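Side-chain contacts in choline dehydrogenase and related flavoproteins (Aspergillus oryzae, PDB 3Q9T), which oxidises formate as a member of the glucose-methanol-choline oxidoreductase family, with 8-formyl-FAD as its bound flavin: residues Q266-T271 and Q302-H307; D323-R328 and S345-S350; R231-E236 and N255-R260; E171-A176 and Y468-K473. All blocks are in the same frame, centred on the assembly; numbering follows the deposited sequence.

Interaction 1 (Q266-T271 and Q302-H307). With FAY ([(2R,3S,4R,5R)-5-(6-amino-9H-purin-9-yl)-3,4-dihydroxytetrahydrofuran-2-yl]methyl (2R,3S,4S)-5-(8-formyl-7-methyl-2,4-dioxo-3,4-dihydrobenzo[g]pteridin-10(2H)-yl)-2,3,4-trihydroxypentyl dihydrogen diphosphate), chain D.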
# COMPACT_ATOMS: atom_id res chain seq x y z
N GLN A 266 -14.94 -23.00 -0.49
CA GLN A 266 -14.58 -21.91 0.41
C GLN A 266 -14.18 -20.64 -0.34
O GLN A 266 -13.80 -19.65 0.28
CB GLN A 266 -13.51 -22.32 1.42
CG GLN A 266 -14.01 -23.27 2.52
CD GLN A 266 -13.07 -23.29 3.73
OE1 GLN A 266 -13.48 -23.63 4.83
NE2 GLN A 266 -11.81 -22.93 3.51
N GLY A 267 -14.30 -20.66 -1.66
CA GLY A 267 -14.03 -19.48 -2.48
C GLY A 267 -12.59 -19.41 -2.93
O GLY A 267 -11.74 -20.12 -2.39
N VAL A 268 -12.32 -18.53 -3.89
CA VAL A 268 -11.00 -18.40 -4.51
C VAL A 268 -9.82 -18.22 -3.56
O VAL A 268 -8.69 -18.62 -3.89
CB VAL A 268 -10.98 -17.21 -5.53
CG1 VAL A 268 -11.10 -15.88 -4.80
CG2 VAL A 268 -9.69 -17.27 -6.39
N PHE A 269 -10.04 -17.61 -2.40
CA PHE A 269 -8.94 -17.41 -1.46
C PHE A 269 -8.80 -18.54 -0.42
O PHE A 269 -7.69 -18.95 -0.11
CB PHE A 269 -9.03 -16.05 -0.76
CG PHE A 269 -9.10 -14.87 -1.70
CD1 PHE A 269 -10.05 -13.87 -1.50
CD2 PHE A 269 -8.21 -14.75 -2.75
CE1 PHE A 269 -10.12 -12.78 -2.36
CE2 PHE A 269 -8.27 -13.67 -3.63
CZ PHE A 269 -9.22 -12.68 -3.43
N GLU A 270 -9.92 -19.01 0.15
CA GLU A 270 -9.84 -19.95 1.28
C GLU A 270 -9.82 -21.40 0.83
O GLU A 270 -9.32 -22.26 1.55
CB GLU A 270 -10.98 -19.76 2.29
CG GLU A 270 -10.98 -18.43 3.02
CD GLU A 270 -10.00 -18.38 4.20
OE1 GLU A 270 -9.60 -19.43 4.74
OE2 GLU A 270 -9.64 -17.26 4.58
N THR A 271 -10.39 -21.68 -0.34
CA THR A 271 -10.30 -23.02 -0.87
C THR A 271 -8.82 -23.48 -1.03
O THR A 271 -8.43 -24.50 -0.47
CB THR A 271 -11.05 -23.17 -2.19
OG1 THR A 271 -12.45 -23.35 -1.92
CG2 THR A 271 -10.52 -24.36 -2.98
N GLN A 302 -2.03 -21.10 -7.17
CA GLN A 302 -1.48 -20.42 -8.35
C GLN A 302 -2.58 -20.02 -9.34
O GLN A 302 -3.73 -20.43 -9.18
CB GLN A 302 -0.44 -21.30 -9.03
CG GLN A 302 0.71 -21.66 -8.10
CD GLN A 302 1.43 -20.42 -7.57
OE1 GLN A 302 1.93 -19.59 -8.34
NE2 GLN A 302 1.49 -20.29 -6.25
N ASN A 303 -2.23 -19.22 -10.34
CA ASN A 303 -3.20 -18.83 -11.37
C ASN A 303 -4.35 -17.98 -10.86
O ASN A 303 -5.42 -17.95 -11.46
CB ASN A 303 -3.77 -20.06 -12.06
CG ASN A 303 -2.70 -21.04 -12.48
OD1 ASN A 303 -1.76 -20.68 -13.19
ND2 ASN A 303 -2.81 -22.28 -12.03
N LEU A 304 -4.14 -17.28 -9.74
CA LEU A 304 -5.14 -16.33 -9.28
C LEU A 304 -5.29 -15.23 -10.34
O LEU A 304 -4.33 -14.52 -10.65
CB LEU A 304 -4.70 -15.73 -7.96
CG LEU A 304 -5.46 -14.49 -7.52
CD1 LEU A 304 -6.89 -14.89 -7.23
CD2 LEU A 304 -4.79 -13.85 -6.31
N MET A 305 -6.49 -15.11 -10.92
CA MET A 305 -6.74 -14.07 -11.93
C MET A 305 -7.99 -13.27 -11.58
O MET A 305 -9.03 -13.84 -11.22
CB MET A 305 -6.88 -14.66 -13.33
CG MET A 305 -6.70 -13.64 -14.44
SD MET A 305 -4.95 -13.24 -14.74
CE MET A 305 -5.17 -11.89 -15.89
N ASP A 306 -7.88 -11.95 -11.68
CA ASP A 306 -8.98 -11.06 -11.32
C ASP A 306 -9.03 -9.95 -12.37
O ASP A 306 -8.13 -9.85 -13.21
CB ASP A 306 -8.71 -10.49 -9.92
CG ASP A 306 -9.92 -9.75 -9.31
OD1 ASP A 306 -11.00 -9.70 -9.93
OD2 ASP A 306 -9.79 -9.21 -8.20
N HIS A 307 -10.08 -9.13 -12.34
CA HIS A 307 -10.17 -7.97 -13.23
C HIS A 307 -9.71 -6.72 -12.50
O HIS A 307 -10.24 -6.40 -11.44
CB HIS A 307 -11.62 -7.72 -13.63
CG HIS A 307 -12.21 -8.75 -14.55
ND1 HIS A 307 -13.50 -9.20 -14.41
CD2 HIS A 307 -11.70 -9.38 -15.63
CE1 HIS A 307 -13.76 -10.08 -15.36
NE2 HIS A 307 -12.69 -10.21 -16.12
P FAY D . -17.80 -18.43 -4.45
N1 FAY D . -20.09 -10.85 -9.39
C2 FAY D . -21.16 -10.52 -10.22
O2 FAY D . -21.56 -11.32 -11.06
N3 FAY D . -22.07 -9.56 -9.82
C4 FAY D . -21.64 -8.57 -8.97
O4 FAY D . -22.07 -7.42 -9.17
N5 FAY D . -20.11 -7.91 -7.26
C6 FAY D . -19.02 -7.42 -5.23
C7 FAY D . -18.25 -7.79 -4.15
C8 FAY D . -17.72 -9.08 -4.09
O8 FAY D . -16.76 -10.68 -2.66
C9 FAY D . -18.08 -10.02 -5.07
PA FAY D . -17.99 -17.36 -1.84
C1' FAY D . -18.52 -11.96 -7.23
C10 FAY D . -19.75 -10.02 -8.35
N10 FAY D . -18.97 -10.50 -7.29
N1A FAY D . -14.19 -21.87 7.37
O1A FAY D . -17.18 -16.30 -1.15
C1B FAY D . -16.95 -19.59 3.53
O1P FAY D . -18.81 -19.52 -4.21
C2' FAY D . -19.62 -12.88 -6.65
O2' FAY D . -20.14 -12.25 -5.53
C2A FAY D . -15.56 -21.91 7.18
O2A FAY D . -19.33 -16.88 -2.32
C2B FAY D . -17.19 -18.10 3.33
O2B FAY D . -17.71 -17.46 4.48
O2P FAY D . -16.65 -18.93 -5.31
C3' FAY D . -19.36 -14.38 -6.31
O3' FAY D . -19.97 -14.85 -5.11
N3A FAY D . -16.13 -21.24 6.11
C3B FAY D . -18.21 -18.12 2.21
O3B FAY D . -19.49 -18.33 2.77
O3P FAY D . -17.15 -17.97 -3.05
C4' FAY D . -17.91 -14.80 -6.27
O4' FAY D . -17.33 -14.31 -7.47
C4A FAY D . -15.35 -20.56 5.24
C4B FAY D . -17.86 -19.35 1.42
O4B FAY D . -16.99 -20.13 2.23
C4X FAY D . -20.46 -8.81 -8.23
C5' FAY D . -17.78 -16.34 -6.13
O5' FAY D . -18.44 -17.06 -5.08
C5A FAY D . -13.97 -20.52 5.41
C5B FAY D . -17.21 -19.00 0.10
O5B FAY D . -18.22 -18.57 -0.78
C5X FAY D . -19.19 -8.29 -6.31
C6A FAY D . -13.38 -21.17 6.49
N6A FAY D . -12.06 -21.05 6.71
N7A FAY D . -13.45 -19.78 4.41
C7M FAY D . -17.86 -6.72 -3.16
C8A FAY D . -14.44 -19.36 3.60
C8M FAY D . -17.25 -9.57 -2.78
C9A FAY D . -18.77 -9.63 -6.21
N9A FAY D . -15.62 -19.83 4.11
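Leu304 presses a single methyl, CD1, against two side chains of helix 267-277. That methyl lies 3.8 Å from CG2 of Val268, the side chains meeting at about a right angle, and 4.0 Å from CE2 of Phe269, whose ring it approaches obliquely. Here the packing is tight, and branching suits Val268 to it. With CG1 set between its own backbone N and carbonyl carbon (chi1 68°), that methyl sits 3.6 Å above the centre of the Phe269 ring, while CG2 is left for Leu304.

The same segment also meets the flavin cofactor. Gly267, with phi 91° and no side chain, brings its CA within 3.5 Å of the diphosphate oxygen O3P. Gln266 lays its amide over a face of the adenine, CD 3.4 Å from C5A, and its OE1 is hydrogen-bonded to Ser229. Glu270 brings CG 3.1 Å from adenine N7A.

The loose side belongs to residues 302-307, where Gln302, Asn303 and Met305 are partly exposed and Met305 starts off away from the helix. Ile446 of strand 445-447 touches both Phe269 and Leu304, and Leu304 shares a backbone bond with Gly431, so helix 267-277 packs beside the three-stranded antiparallel sheet of strands 302-304, 431-434 and 445-447.

Interaction 2 (D323-R328 and S345-S350)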
# COMPACT_ATOMS: atom_id res chain seq x y z
N ASP A 323 -27.43 10.45 -5.02
CA ASP A 323 -26.78 10.86 -3.78
C ASP A 323 -27.72 11.54 -2.79
O ASP A 323 -27.71 11.26 -1.59
CB ASP A 323 -25.59 11.79 -4.08
CG ASP A 323 -24.62 11.19 -5.08
OD1 ASP A 323 -25.06 10.79 -6.19
OD2 ASP A 323 -23.41 11.12 -4.77
N ASP A 324 -28.54 12.46 -3.30
CA ASP A 324 -29.37 13.28 -2.41
C ASP A 324 -30.54 12.50 -1.82
O ASP A 324 -31.17 12.94 -0.87
CB ASP A 324 -29.87 14.53 -3.14
CG ASP A 324 -29.96 15.73 -2.22
OD1 ASP A 324 -28.98 15.99 -1.48
OD2 ASP A 324 -31.01 16.42 -2.22
N VAL A 325 -30.82 11.34 -2.40
CA VAL A 325 -31.93 10.52 -1.95
C VAL A 325 -31.44 9.40 -1.05
O VAL A 325 -32.02 9.15 0.01
CB VAL A 325 -32.68 9.91 -3.13
CG1 VAL A 325 -33.86 9.10 -2.63
CG2 VAL A 325 -33.13 11.01 -4.12
N LEU A 326 -30.36 8.73 -1.45
CA LEU A 326 -29.92 7.54 -0.74
C LEU A 326 -28.74 7.77 0.21
O LEU A 326 -28.67 7.14 1.27
CB LEU A 326 -29.61 6.42 -1.73
CG LEU A 326 -30.85 5.94 -2.49
CD1 LEU A 326 -30.46 4.99 -3.64
CD2 LEU A 326 -31.81 5.27 -1.53
N LEU A 327 -27.84 8.66 -0.16
CA LEU A 327 -26.58 8.80 0.55
C LEU A 327 -26.63 9.75 1.74
O LEU A 327 -25.97 9.52 2.75
CB LEU A 327 -25.47 9.26 -0.39
CG LEU A 327 -24.40 8.25 -0.81
CD1 LEU A 327 -23.21 9.01 -1.39
CD2 LEU A 327 -23.96 7.37 0.37
N ARG A 328 -27.39 10.83 1.60
CA ARG A 328 -27.40 11.89 2.60
C ARG A 328 -28.65 11.79 3.45
O ARG A 328 -29.72 11.41 2.97
CB ARG A 328 -27.27 13.27 1.94
CG ARG A 328 -25.92 13.47 1.24
CD ARG A 328 -25.67 14.88 0.76
NE ARG A 328 -26.30 15.14 -0.54
CZ ARG A 328 -25.68 15.02 -1.71
NH1 ARG A 328 -24.40 14.65 -1.75
NH2 ARG A 328 -26.34 15.28 -2.83
N SER A 345 -40.96 -1.19 -1.86
CA SER A 345 -40.90 -0.43 -3.12
C SER A 345 -39.89 0.72 -3.05
O SER A 345 -39.33 1.00 -1.98
CB SER A 345 -42.29 0.11 -3.51
OG SER A 345 -42.74 1.08 -2.57
N GLY A 346 -39.66 1.39 -4.18
CA GLY A 346 -38.77 2.55 -4.19
C GLY A 346 -37.29 2.26 -4.43
O GLY A 346 -36.89 1.09 -4.55
N PRO A 347 -36.47 3.32 -4.49
CA PRO A 347 -35.06 3.23 -4.88
C PRO A 347 -34.19 2.55 -3.80
O PRO A 347 -33.10 2.05 -4.11
CB PRO A 347 -34.65 4.69 -5.06
CG PRO A 347 -35.53 5.43 -4.10
CD PRO A 347 -36.85 4.70 -4.13
N VAL A 348 -34.65 2.54 -2.56
CA VAL A 348 -33.97 1.75 -1.53
C VAL A 348 -33.76 0.30 -2.00
O VAL A 348 -32.79 -0.35 -1.61
CB VAL A 348 -34.71 1.77 -0.20
CG1 VAL A 348 -34.08 0.76 0.77
CG2 VAL A 348 -34.72 3.20 0.40
N GLY A 349 -34.65 -0.20 -2.85
CA GLY A 349 -34.52 -1.55 -3.37
C GLY A 349 -33.64 -1.66 -4.59
O GLY A 349 -33.51 -2.72 -5.19
N SER A 350 -33.01 -0.55 -4.97
CA SER A 350 -32.18 -0.51 -6.17
C SER A 350 -30.70 -0.89 -5.92
O SER A 350 -30.12 -0.55 -4.89
CB SER A 350 -32.26 0.87 -6.82
OG SER A 350 -31.45 0.91 -7.98
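Leu326 and Val325, on a single-turn helix, face Pro347 and Val348 of a short 3-10 turn, and their side-chain contacts are apolar. Leu326 divides its two methyls between the partners: CD2 lies 4.1 Å from CG2 of Val348, while CD1 also rests 4.0 Å from the backbone carbonyl O of Pro347. The forked end of leucine suits this task, its methyls parting from a CG held beside the backbone N (chi1 -65°). Val325 adds a looser touch, CG1 to CG of Pro347 at 4.3 Å.

The backbone bonds stay within each segment. Asp323 O accepts from Leu327 N, the alpha-helical bond, and from Arg328 N, the bond that widens the turn to the pi type. Pro347, which has no N-H to offer, starts the 3-10 segment, and its O takes a bond of 2.7 Å from Ser350 N. Gly346 before it adopts phi 88°, a value natural to a residue without a side chain.

The charged group lies apart from the apolar patch. Arg328 grips Asp324 side-on, NE and NH2 each 3.0 Å from OD1 and both using the guanidinium plane, which fixes the rotation of that group. NE meets the anti lone pair, and NH2 approaches 31° out of the carboxylate plane. Lys332 forms a salt bridge with OD2 of Asp324, and Gly414 O is bonded to NH1 of Arg328. Helix 331-343 joins the two segments and packs beside both: its Val336 touches Val325, Pro347 and Val348, and the chain runs on from 345-350 into strand 353-358.

Interaction 3 (R231-E236 and N255-R260)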
# COMPACT_ATOMS: atom_id res chain seq x y z
N ARG A 231 -9.18 -28.07 8.73
CA ARG A 231 -8.48 -29.00 7.84
C ARG A 231 -9.45 -29.98 7.18
O ARG A 231 -10.48 -30.31 7.74
CB ARG A 231 -7.48 -29.81 8.66
CG ARG A 231 -6.45 -30.57 7.85
CD ARG A 231 -5.62 -31.43 8.79
NE ARG A 231 -4.79 -30.62 9.68
CZ ARG A 231 -4.27 -31.06 10.83
NH1 ARG A 231 -4.51 -32.30 11.23
NH2 ARG A 231 -3.53 -30.24 11.57
N LEU A 232 -9.12 -30.43 5.97
CA LEU A 232 -9.86 -31.53 5.37
C LEU A 232 -9.31 -32.81 6.00
O LEU A 232 -8.11 -32.89 6.26
CB LEU A 232 -9.65 -31.56 3.86
CG LEU A 232 -10.73 -31.12 2.85
CD1 LEU A 232 -11.91 -30.37 3.46
CD2 LEU A 232 -10.07 -30.30 1.75
N ILE A 233 -10.18 -33.78 6.27
CA ILE A 233 -9.75 -35.08 6.81
C ILE A 233 -9.39 -36.04 5.66
O ILE A 233 -10.28 -36.50 4.91
CB ILE A 233 -10.83 -35.72 7.72
CG1 ILE A 233 -11.25 -34.74 8.82
CG2 ILE A 233 -10.34 -37.05 8.33
CD1 ILE A 233 -12.13 -35.38 9.94
N ILE A 234 -8.10 -36.32 5.53
CA ILE A 234 -7.59 -37.10 4.42
C ILE A 234 -6.98 -38.41 4.91
O ILE A 234 -6.07 -38.41 5.75
CB ILE A 234 -6.48 -36.34 3.66
CG1 ILE A 234 -6.96 -34.96 3.23
CG2 ILE A 234 -6.02 -37.14 2.45
CD1 ILE A 234 -8.00 -35.00 2.14
N ASN A 235 -7.46 -39.54 4.39
CA ASN A 235 -6.81 -40.82 4.64
C ASN A 235 -5.73 -41.07 3.60
O ASN A 235 -6.02 -41.23 2.42
CB ASN A 235 -7.83 -41.95 4.61
CG ASN A 235 -7.21 -43.28 4.93
OD1 ASN A 235 -6.49 -43.86 4.11
ND2 ASN A 235 -7.46 -43.77 6.15
N GLU A 236 -4.47 -41.09 4.04
CA GLU A 236 -3.34 -41.28 3.13
C GLU A 236 -3.32 -42.62 2.41
O GLU A 236 -3.04 -42.69 1.21
CB GLU A 236 -2.02 -41.10 3.87
CG GLU A 236 -1.58 -39.66 4.03
CD GLU A 236 -0.06 -39.53 4.05
OE1 GLU A 236 0.58 -39.78 3.00
OE2 GLU A 236 0.48 -39.18 5.12
N ASN A 255 -15.30 -33.05 14.18
CA ASN A 255 -15.14 -33.72 12.90
C ASN A 255 -16.50 -34.07 12.31
O ASN A 255 -17.36 -34.57 13.02
CB ASN A 255 -14.28 -34.98 13.04
CG ASN A 255 -13.00 -34.72 13.78
OD1 ASN A 255 -12.19 -33.87 13.39
ND2 ASN A 255 -12.80 -35.44 14.89
N PHE A 256 -16.69 -33.79 11.02
CA PHE A 256 -17.88 -34.27 10.31
C PHE A 256 -17.43 -35.07 9.10
O PHE A 256 -16.46 -34.71 8.43
CB PHE A 256 -18.78 -33.12 9.87
CG PHE A 256 -19.30 -32.28 11.00
CD1 PHE A 256 -20.25 -32.79 11.88
CD2 PHE A 256 -18.86 -30.98 11.16
CE1 PHE A 256 -20.74 -32.01 12.92
CE2 PHE A 256 -19.34 -30.19 12.20
CZ PHE A 256 -20.28 -30.71 13.08
N PHE A 257 -18.16 -36.15 8.81
CA PHE A 257 -17.72 -37.11 7.80
C PHE A 257 -18.71 -37.20 6.66
O PHE A 257 -19.92 -37.06 6.86
CB PHE A 257 -17.52 -38.49 8.44
CG PHE A 257 -16.41 -38.52 9.45
CD1 PHE A 257 -15.11 -38.76 9.05
CD2 PHE A 257 -16.66 -38.29 10.78
CE1 PHE A 257 -14.07 -38.77 9.96
CE2 PHE A 257 -15.62 -38.29 11.71
CZ PHE A 257 -14.33 -38.54 11.29
N ALA A 258 -18.17 -37.40 5.46
CA ALA A 258 -19.01 -37.57 4.30
C ALA A 258 -18.94 -39.03 3.89
O ALA A 258 -17.86 -39.58 3.73
CB ALA A 258 -18.55 -36.67 3.15
N ASP A 259 -20.11 -39.64 3.72
CA ASP A 259 -20.16 -41.02 3.27
C ASP A 259 -20.03 -41.15 1.75
O ASP A 259 -19.60 -42.18 1.25
CB ASP A 259 -21.42 -41.69 3.80
CG ASP A 259 -21.37 -41.82 5.30
OD1 ASP A 259 -20.25 -41.95 5.83
OD2 ASP A 259 -22.44 -41.75 5.94
N ARG A 260 -20.37 -40.10 1.02
CA ARG A 260 -20.16 -40.11 -0.41
C ARG A 260 -19.02 -39.19 -0.81
O ARG A 260 -18.00 -39.64 -1.30
CB ARG A 260 -21.44 -39.72 -1.15
CG ARG A 260 -22.60 -40.67 -0.89
CD ARG A 260 -22.22 -42.13 -1.14
NE ARG A 260 -23.34 -43.02 -0.85
CZ ARG A 260 -24.11 -43.60 -1.76
NH1 ARG A 260 -23.87 -43.42 -3.06
NH2 ARG A 260 -25.11 -44.37 -1.37
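The phenyl ring of Phe257 and the amide of Asn255 are the flat groups here, and one methyl, CD1 of Ile233, touches both. It reaches the ring obliquely, 3.9 Å from CE1 and 4.1 Å from CZ. The Phe257 ring also meets that of His6, their planes about 25° apart. Toward Asn255 the methyl comes within 3.8 Å of OD1 and of CB alike, the two side chains crossing at about a right angle. This is simple van der Waals packing for the amide, whose OD1 has its polar partner in the hydroxyl of Thr245.

Isoleucine suits the position because its longer branch can span a distance: CG1 stands anti to the carbonyl carbon (chi1 -54°) and the chain continues extended to CD1 (chi2 -169°). It has to span it, since strands 227-235 and 253-258 are not neighbours. Strand 240-248 runs between them, bonded through its backbone to Ile233 on one flank and to Phe256 on the other, and its Lys242 and Thr245 also touch Ile233. Phe256 starts off away from Ile233 and packs on Leu34 and Val36.

The chain then turns a corner at Asp259 and Arg260 into strand 261-264 of the parallel sheet. Three consecutive antiparallel strands beside a five-stranded parallel sheet form the beta-meander typical of the Rossmann-type FAD-binding domain of the glutathione reductase kind.

Interaction 4 (E171-A176 and Y468-K473)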
# COMPACT_ATOMS: atom_id res chain seq x y z
N GLU A 171 -31.63 8.10 -20.35
CA GLU A 171 -31.92 8.58 -21.71
C GLU A 171 -30.72 9.34 -22.29
O GLU A 171 -30.34 9.13 -23.44
CB GLU A 171 -33.19 9.44 -21.73
CG GLU A 171 -33.06 10.75 -22.50
CD GLU A 171 -33.83 10.75 -23.82
OE1 GLU A 171 -33.73 9.76 -24.57
OE2 GLU A 171 -34.53 11.75 -24.09
N ASN A 172 -30.10 10.20 -21.48
CA ASN A 172 -28.89 10.90 -21.91
C ASN A 172 -27.66 10.00 -22.15
O ASN A 172 -26.92 10.21 -23.12
CB ASN A 172 -28.55 12.02 -20.95
CG ASN A 172 -29.41 13.25 -21.18
OD1 ASN A 172 -29.15 14.05 -22.08
ND2 ASN A 172 -30.46 13.40 -20.38
N LEU A 173 -27.49 9.00 -21.30
CA LEU A 173 -26.38 8.06 -21.41
C LEU A 173 -26.55 7.26 -22.68
O LEU A 173 -25.58 6.99 -23.39
CB LEU A 173 -26.36 7.11 -20.19
CG LEU A 173 -25.26 6.03 -20.10
CD1 LEU A 173 -23.89 6.62 -20.37
CD2 LEU A 173 -25.27 5.27 -18.74
N THR A 174 -27.79 6.89 -22.97
CA THR A 174 -28.09 6.12 -24.17
C THR A 174 -27.77 6.95 -25.41
O THR A 174 -27.08 6.47 -26.33
CB THR A 174 -29.56 5.63 -24.18
OG1 THR A 174 -29.76 4.68 -23.11
CG2 THR A 174 -29.90 4.96 -25.51
N LYS A 175 -28.24 8.19 -25.42
CA LYS A 175 -27.97 9.12 -26.52
C LYS A 175 -26.45 9.28 -26.72
O LYS A 175 -25.94 9.22 -27.84
CB LYS A 175 -28.60 10.48 -26.20
CG LYS A 175 -29.33 11.15 -27.35
CD LYS A 175 -29.86 12.53 -26.94
CE LYS A 175 -31.05 12.43 -26.00
NZ LYS A 175 -31.43 13.76 -25.42
N ALA A 176 -25.74 9.48 -25.61
CA ALA A 176 -24.30 9.68 -25.66
C ALA A 176 -23.62 8.48 -26.30
O ALA A 176 -22.81 8.63 -27.21
CB ALA A 176 -23.76 9.93 -24.25
N TYR A 468 -14.41 8.93 -20.89
CA TYR A 468 -14.40 10.39 -20.83
C TYR A 468 -14.98 11.03 -22.10
O TYR A 468 -15.83 11.93 -22.02
CB TYR A 468 -12.98 10.91 -20.53
CG TYR A 468 -12.78 11.21 -19.07
CD1 TYR A 468 -12.67 12.52 -18.61
CD2 TYR A 468 -12.75 10.18 -18.13
CE1 TYR A 468 -12.51 12.80 -17.25
CE2 TYR A 468 -12.58 10.44 -16.77
CZ TYR A 468 -12.47 11.75 -16.34
OH TYR A 468 -12.31 12.02 -15.00
N ASP A 469 -14.53 10.56 -23.25
CA ASP A 469 -15.11 10.97 -24.53
C ASP A 469 -16.62 10.82 -24.54
O ASP A 469 -17.35 11.73 -24.92
CB ASP A 469 -14.53 10.14 -25.68
CG ASP A 469 -13.10 10.47 -25.96
OD1 ASP A 469 -12.63 11.50 -25.44
OD2 ASP A 469 -12.44 9.70 -26.69
N LEU A 470 -17.08 9.66 -24.09
CA LEU A 470 -18.49 9.31 -24.11
C LEU A 470 -19.29 10.30 -23.27
O LEU A 470 -20.37 10.75 -23.66
CB LEU A 470 -18.64 7.90 -23.55
CG LEU A 470 -19.90 7.03 -23.47
CD1 LEU A 470 -20.28 6.80 -22.02
CD2 LEU A 470 -21.09 7.52 -24.32
N LEU A 471 -18.74 10.65 -22.12
CA LEU A 471 -19.52 11.35 -21.13
C LEU A 471 -19.35 12.86 -21.26
O LEU A 471 -20.28 13.62 -20.97
CB LEU A 471 -19.15 10.87 -19.72
CG LEU A 471 -19.50 9.41 -19.37
CD1 LEU A 471 -18.79 8.97 -18.08
CD2 LEU A 471 -21.00 9.17 -19.24
N PHE A 472 -18.16 13.29 -21.69
CA PHE A 472 -17.88 14.72 -21.88
C PHE A 472 -18.20 15.24 -23.28
O PHE A 472 -18.27 16.44 -23.49
CB PHE A 472 -16.41 15.06 -21.54
CG PHE A 472 -16.17 15.24 -20.07
CD1 PHE A 472 -16.16 16.51 -19.51
CD2 PHE A 472 -15.98 14.15 -19.25
CE1 PHE A 472 -15.95 16.67 -18.16
CE2 PHE A 472 -15.76 14.31 -17.90
CZ PHE A 472 -15.75 15.58 -17.36
N LYS A 473 -18.38 14.33 -24.23
CA LYS A 473 -18.61 14.74 -25.61
C LYS A 473 -19.89 14.12 -26.15
O LYS A 473 -20.41 14.57 -27.16
CB LYS A 473 -17.46 14.31 -26.52
CG LYS A 473 -16.09 14.84 -26.16
CD LYS A 473 -15.08 14.30 -27.15
CE LYS A 473 -13.66 14.65 -26.76
NZ LYS A 473 -12.67 13.80 -27.51
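Two helices, 167-179 and 454-473, pack here at a steep crossing, with Leu173 and Ala176 on one meeting Leu470 and Leu471 on the other. Their short segments approach to 9.5 Å between axes, at a signed angle of 118°. The backbones come closest where Ala176 faces Leu470, their CA atoms 6.0 Å apart. Leu470 spreads its branches over this small residue and beyond. Leu470 CD2 lies 3.6 Å from Ala176 CB and 3.4 Å from Ala176 C, a snug fit, and chi2 of Leu470 (-114°) departs from a staggered value. Its other methyl, CD1, turns to CD1 of Leu173 at 4.0 Å.

Leu173 sends CG anti to its backbone N, which carries its CD1 to a place shared by two leucines, because CD2 of Leu471 also stands 4.0 Å from it. Behind, Leu471 rests on Leu417 and Val419 of strand 415-423 and on Leu314 of strand 308-316.

Charged residues pair inside their own helices, four positions apart. Lys473 NZ bonds OD1 of Asp469 at 3.1 Å, arriving from well above the carboxylate plane, whereas the Lys175-Glu171 pair is long. The junction is therefore held by the shape and burial of aliphatic groups, with the ion pairs set away from the touching leucines, and the small alanine is consistent with the close CA approach.

How the interactions relate
From the N terminus, residues 171-176 open the longest loop, which closes only when 468-473 packs back on them in interaction 4. Within it the other three follow in series, and none cross. Interaction 3 closes first, across the meander of strands 227-235, 240-248 and 253-258. Interaction 1 comes next, tying the cofactor helix after strand 261-264 to the small sheet at 302-304. Interaction 2 then closes a short helical excursion before strand 353-358. Interaction 3 lies in the FAD-binding part, while 2 and 4, with centres 23 Å apart, pack helices and turns near the large mixed sheet. The centres of 3 and 4 stand 56 Å apart, on opposite sides of the chain's centre.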